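Local atomic coordinates of separin (Saccharomyces cerevisiae, PDB entry 5U1T), a protein that cleaves the SCC1 subunit of cohesin as a caspase-like cysteine protease, triggering chromosome segregation at the onset of anaphase. Residues A[937-942]-A[1047-1052]; A[944-949]-A[1013-1018]. All coordinates share one frame; numbering follows the deposited sequence.

Interaction 1. Residues A[937-942]-A[1047-1052]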
# COMPACT_ATOMS: atom_id res chain seq x y z
N ASN A 937 9.11 -9.79 -34.87
CA ASN A 937 10.44 -10.26 -35.18
C ASN A 937 10.46 -11.03 -36.49
O ASN A 937 11.41 -10.96 -37.27
CB ASN A 937 10.97 -11.15 -34.05
CG ASN A 937 11.47 -10.35 -32.88
OD1 ASN A 937 11.92 -9.21 -33.05
ND2 ASN A 937 11.40 -10.93 -31.69
N MET A 938 9.39 -11.78 -36.70
CA MET A 938 9.20 -12.56 -37.90
C MET A 938 9.07 -11.61 -39.10
O MET A 938 9.68 -11.81 -40.15
CB MET A 938 7.97 -13.45 -37.74
CG MET A 938 7.64 -14.33 -38.91
SD MET A 938 6.32 -15.48 -38.41
CE MET A 938 5.91 -16.34 -39.96
N TRP A 939 8.29 -10.54 -38.92
CA TRP A 939 8.15 -9.52 -39.94
C TRP A 939 9.49 -8.83 -40.29
O TRP A 939 9.84 -8.77 -41.46
CB TRP A 939 7.12 -8.46 -39.52
CG TRP A 939 6.99 -7.46 -40.58
CD1 TRP A 939 7.50 -6.20 -40.60
CD2 TRP A 939 6.37 -7.66 -41.85
NE1 TRP A 939 7.21 -5.58 -41.79
CE2 TRP A 939 6.52 -6.47 -42.58
CE3 TRP A 939 5.70 -8.74 -42.43
CZ2 TRP A 939 6.02 -6.32 -43.85
CZ3 TRP A 939 5.20 -8.59 -43.70
CH2 TRP A 939 5.36 -7.39 -44.40
N GLN A 940 10.24 -8.32 -39.31
CA GLN A 940 11.48 -7.60 -39.64
C GLN A 940 12.42 -8.52 -40.45
O GLN A 940 13.12 -8.06 -41.36
CB GLN A 940 12.19 -7.06 -38.36
CG GLN A 940 11.45 -5.93 -37.58
CD GLN A 940 12.19 -5.48 -36.26
OE1 GLN A 940 12.96 -6.26 -35.66
NE2 GLN A 940 11.93 -4.24 -35.83
N LYS A 941 12.38 -9.81 -40.15
CA LYS A 941 13.27 -10.79 -40.75
C LYS A 941 12.87 -11.09 -42.19
O LYS A 941 13.70 -11.05 -43.11
CB LYS A 941 13.28 -12.07 -39.92
CG LYS A 941 14.24 -13.14 -40.43
CD LYS A 941 14.23 -14.39 -39.51
CE LYS A 941 15.19 -15.51 -40.02
NZ LYS A 941 15.18 -16.72 -39.13
N VAL A 942 11.59 -11.39 -42.40
CA VAL A 942 11.12 -11.73 -43.72
C VAL A 942 11.17 -10.49 -44.61
O VAL A 942 11.56 -10.57 -45.77
CB VAL A 942 9.69 -12.33 -43.69
CG1 VAL A 942 9.04 -12.26 -45.07
CG2 VAL A 942 9.74 -13.77 -43.20
N SER A 1047 -2.95 -6.87 -43.71
CA SER A 1047 -3.38 -6.51 -45.04
C SER A 1047 -2.17 -6.33 -45.97
O SER A 1047 -2.27 -6.58 -47.17
CB SER A 1047 -4.22 -5.25 -45.01
OG SER A 1047 -3.38 -4.13 -44.90
N LEU A 1048 -1.03 -5.90 -45.44
CA LEU A 1048 0.17 -5.83 -46.27
C LEU A 1048 0.61 -7.23 -46.70
O LEU A 1048 0.98 -7.43 -47.85
CB LEU A 1048 1.31 -5.13 -45.54
CG LEU A 1048 2.66 -5.19 -46.25
CD1 LEU A 1048 2.60 -4.55 -47.62
CD2 LEU A 1048 3.73 -4.53 -45.43
N THR A 1049 0.57 -8.19 -45.78
CA THR A 1049 0.95 -9.55 -46.12
C THR A 1049 0.02 -10.13 -47.19
O THR A 1049 0.46 -10.80 -48.11
CB THR A 1049 0.96 -10.45 -44.86
OG1 THR A 1049 1.87 -9.89 -43.91
CG2 THR A 1049 1.39 -11.89 -45.20
N LEU A 1050 -1.27 -9.84 -47.07
CA LEU A 1050 -2.25 -10.31 -48.05
C LEU A 1050 -1.99 -9.67 -49.41
O LEU A 1050 -2.05 -10.33 -50.45
CB LEU A 1050 -3.67 -9.99 -47.59
CG LEU A 1050 -4.69 -10.62 -48.52
CD1 LEU A 1050 -4.55 -12.13 -48.50
CD2 LEU A 1050 -6.11 -10.18 -48.18
N THR A 1051 -1.68 -8.39 -49.39
CA THR A 1051 -1.41 -7.64 -50.60
C THR A 1051 -0.17 -8.17 -51.31
O THR A 1051 -0.23 -8.43 -52.51
CB THR A 1051 -1.25 -6.15 -50.28
OG1 THR A 1051 -2.46 -5.68 -49.68
CG2 THR A 1051 -0.99 -5.36 -51.54
N ILE A 1052 0.94 -8.34 -50.59
CA ILE A 1052 2.13 -8.93 -51.22
C ILE A 1052 1.82 -10.31 -51.77
O ILE A 1052 2.14 -10.61 -52.91
CB ILE A 1052 3.30 -9.09 -50.27
CG1 ILE A 1052 3.56 -7.81 -49.48
CG2 ILE A 1052 4.52 -9.51 -51.05
CD1 ILE A 1052 3.94 -6.66 -50.32
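Trp-939 and Thr-1049 mark the closest backbone approach of 937-942 and 1047-1052, with their CA atoms 9.5 Å apart. Both segments are helical throughout, so at this spacing a long side chain is needed to bridge them. The small interface, 126 Å² summed over both sides, fits that reading: on the first helix Trp-939 alone contributes to it. Its indole projects from the backbone with CG anti to the backbone N (chi1 -179°), and the six-membered ring at its far end does the touching. CZ2 of Trp-939 comes 3.3 Å from CD2 of Leu-1048, and CH2 of Trp-939 lies 3.4 Å from the same methyl, the two side chains crossing at about a right angle. Farther round the ring, CZ3 of Trp-939 is 3.6 Å from OG1 of Thr-1049, which stands on the same side of the indole plane as the leucine methyl; both approach it obliquely. That hydroxyl bonds to the carbonyl of Leu-1045, one turn earlier, which leaves its meeting with the indole as packing. Further along the same helix, Thr-1051 OG1 donates to Ser-1047 O at 2.7 Å. With an alanine at Trp-939, the Leu-1048 methyl would probably lose its aromatic partner and a gap would open between the helices. Helix 1012-1028 also borders this site, where Met-1022 touches both Trp-939 and Thr-1049, while Ile-1142 reaches the indole from a loop. Helix 1036-1054 in turn packs against the mixed beta-sheet through Leu-1048 on Arg-1162 of strand 1157-1163 and Leu-1050 on Ile-962 of strand 960-962, placing the indole contact between helix 927-946 and the sheet-bound helix.

Interaction 2. Residues A[944-949]-A[1013-1018]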
# COMPACT_ATOMS: atom_id res chain seq x y z
N SER A 944 13.15 -8.04 -44.41
CA SER A 944 14.49 -7.58 -44.69
C SER A 944 15.19 -8.52 -45.67
O SER A 944 16.02 -8.07 -46.46
CB SER A 944 15.31 -7.47 -43.42
OG SER A 944 15.79 -8.74 -43.05
N GLN A 945 14.85 -9.80 -45.59
CA GLN A 945 15.32 -10.81 -46.55
C GLN A 945 14.82 -10.53 -47.96
O GLN A 945 15.59 -10.48 -48.91
CB GLN A 945 14.88 -12.21 -46.14
CG GLN A 945 15.52 -12.74 -44.87
CD GLN A 945 14.99 -14.10 -44.44
OE1 GLN A 945 13.98 -14.58 -44.96
NE2 GLN A 945 15.68 -14.73 -43.50
N LEU A 946 13.51 -10.36 -48.08
CA LEU A 946 12.91 -10.09 -49.38
C LEU A 946 13.55 -8.85 -49.96
O LEU A 946 13.83 -8.78 -51.16
CB LEU A 946 11.40 -9.91 -49.26
CG LEU A 946 10.65 -11.18 -48.87
CD1 LEU A 946 9.16 -11.00 -49.02
CD2 LEU A 946 11.16 -12.36 -49.68
N GLU A 947 13.82 -7.88 -49.09
CA GLU A 947 14.14 -6.55 -49.55
C GLU A 947 15.52 -6.45 -50.19
O GLU A 947 15.85 -5.41 -50.75
CB GLU A 947 14.04 -5.56 -48.40
CG GLU A 947 13.28 -4.32 -48.79
CD GLU A 947 12.76 -3.56 -47.59
OE1 GLU A 947 11.70 -2.89 -47.73
OE2 GLU A 947 13.41 -3.62 -46.51
N GLU A 948 16.31 -7.52 -50.13
CA GLU A 948 17.62 -7.46 -50.75
C GLU A 948 17.60 -8.21 -52.06
O GLU A 948 18.63 -8.40 -52.71
CB GLU A 948 18.69 -8.02 -49.81
CG GLU A 948 18.69 -9.53 -49.63
CD GLU A 948 19.41 -9.91 -48.34
OE1 GLU A 948 19.30 -9.14 -47.35
OE2 GLU A 948 20.11 -10.96 -48.31
N ASP A 949 16.41 -8.63 -52.45
CA ASP A 949 16.15 -9.00 -53.83
C ASP A 949 15.50 -7.79 -54.51
O ASP A 949 14.42 -7.34 -54.11
CB ASP A 949 15.26 -10.24 -53.91
CG ASP A 949 14.96 -10.68 -55.34
OD1 ASP A 949 15.25 -9.92 -56.29
OD2 ASP A 949 14.42 -11.79 -55.52
N ILE A 1013 9.33 -19.50 -54.42
CA ILE A 1013 8.60 -20.46 -53.60
C ILE A 1013 8.90 -20.23 -52.11
O ILE A 1013 8.00 -20.23 -51.27
CB ILE A 1013 8.93 -21.89 -54.04
CG1 ILE A 1013 8.36 -22.12 -55.44
CG2 ILE A 1013 8.37 -22.90 -53.06
CD1 ILE A 1013 6.91 -21.73 -55.59
N ALA A 1014 10.16 -19.96 -51.79
CA ALA A 1014 10.54 -19.59 -50.45
C ALA A 1014 9.79 -18.35 -49.98
O ALA A 1014 9.43 -18.21 -48.81
CB ALA A 1014 12.04 -19.35 -50.36
N ALA A 1015 9.54 -17.42 -50.90
CA ALA A 1015 8.96 -16.16 -50.49
C ALA A 1015 7.47 -16.33 -50.25
O ALA A 1015 6.92 -15.77 -49.31
CB ALA A 1015 9.24 -15.09 -51.50
N ILE A 1016 6.83 -17.14 -51.09
CA ILE A 1016 5.42 -17.45 -50.91
C ILE A 1016 5.25 -18.24 -49.61
O ILE A 1016 4.28 -18.04 -48.87
CB ILE A 1016 4.85 -18.23 -52.11
CG1 ILE A 1016 4.92 -17.34 -53.35
CG2 ILE A 1016 3.42 -18.70 -51.87
CD1 ILE A 1016 4.55 -18.03 -54.63
N SER A 1017 6.22 -19.09 -49.31
CA SER A 1017 6.16 -19.85 -48.07
C SER A 1017 6.26 -18.97 -46.82
O SER A 1017 5.43 -19.07 -45.93
CB SER A 1017 7.25 -20.90 -48.04
OG SER A 1017 7.04 -21.78 -46.95
N LYS A 1018 7.26 -18.09 -46.76
CA LYS A 1018 7.45 -17.23 -45.60
C LYS A 1018 6.26 -16.29 -45.42
O LYS A 1018 5.93 -15.89 -44.29
CB LYS A 1018 8.75 -16.43 -45.73
CG LYS A 1018 9.98 -17.31 -45.51
CD LYS A 1018 11.28 -16.68 -46.01
CE LYS A 1018 12.43 -17.68 -45.93
NZ LYS A 1018 12.78 -18.00 -44.52
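The amide of Gln-945 meets Lys-1018 through its oxygen end, and neither of its faces is covered by 1013-1018. OE1 of Gln-945 is 3.6 Å from CD of Lys-1018 and 3.7 Å from NZ of Lys-1018. These are contacts along the lysine chain, not a hydrogen bond, although the nearby ammonium would probably favour the oxygen electrostatically. The glutamine stays extended beyond CG and crosses the lysine at about a right angle; the lysine bends at its last torsion (chi4 -68°), which keeps NZ close to the amide oxygen. The carboxylate of Asp-949 does not touch 1013-1018 but bonds close by: OD1 caps Phe-951 N and OD2 accepts from Phe-1010 N, just ahead of helix 1012-1028. Asp-949 is thus the N-cap of helix 950-955, and it closes a type I beta turn from Leu-946, with Asp-949 N 2.9 Å from Leu-946 O. The turn links helix 927-946 to the next helix. Inward from the polar pair, CD2 of Leu-946 packs 3.8 Å from CB of Ala-1015, whose small side chain allows the CA atoms of Leu-946 and Ala-1015 to come within 7.3 Å. Phe-952 of helix 950-955 touches both residues.

Both contacts use helix 927-946, against two helices that succeed each other in the chain: 1036-1054 in interaction 1 and 1012-1028 in interaction 2. Their centres are about 10 Å apart and they touch directly, CG2 of Val-942 lying 3.8 Å from CB of Lys-1018. Interaction 1 is wholly buried and depends on one long aromatic reaching across a wide helix spacing. Interaction 2 is partly buried, at a closer backbone approach, and pairs a small apolar contact with an amide oxygen lying against a lysine chain nearer the surface. Along the sequence, interaction 2 is nested inside the loop that interaction 1 closes. Both lie away from the probable catalytic cysteine.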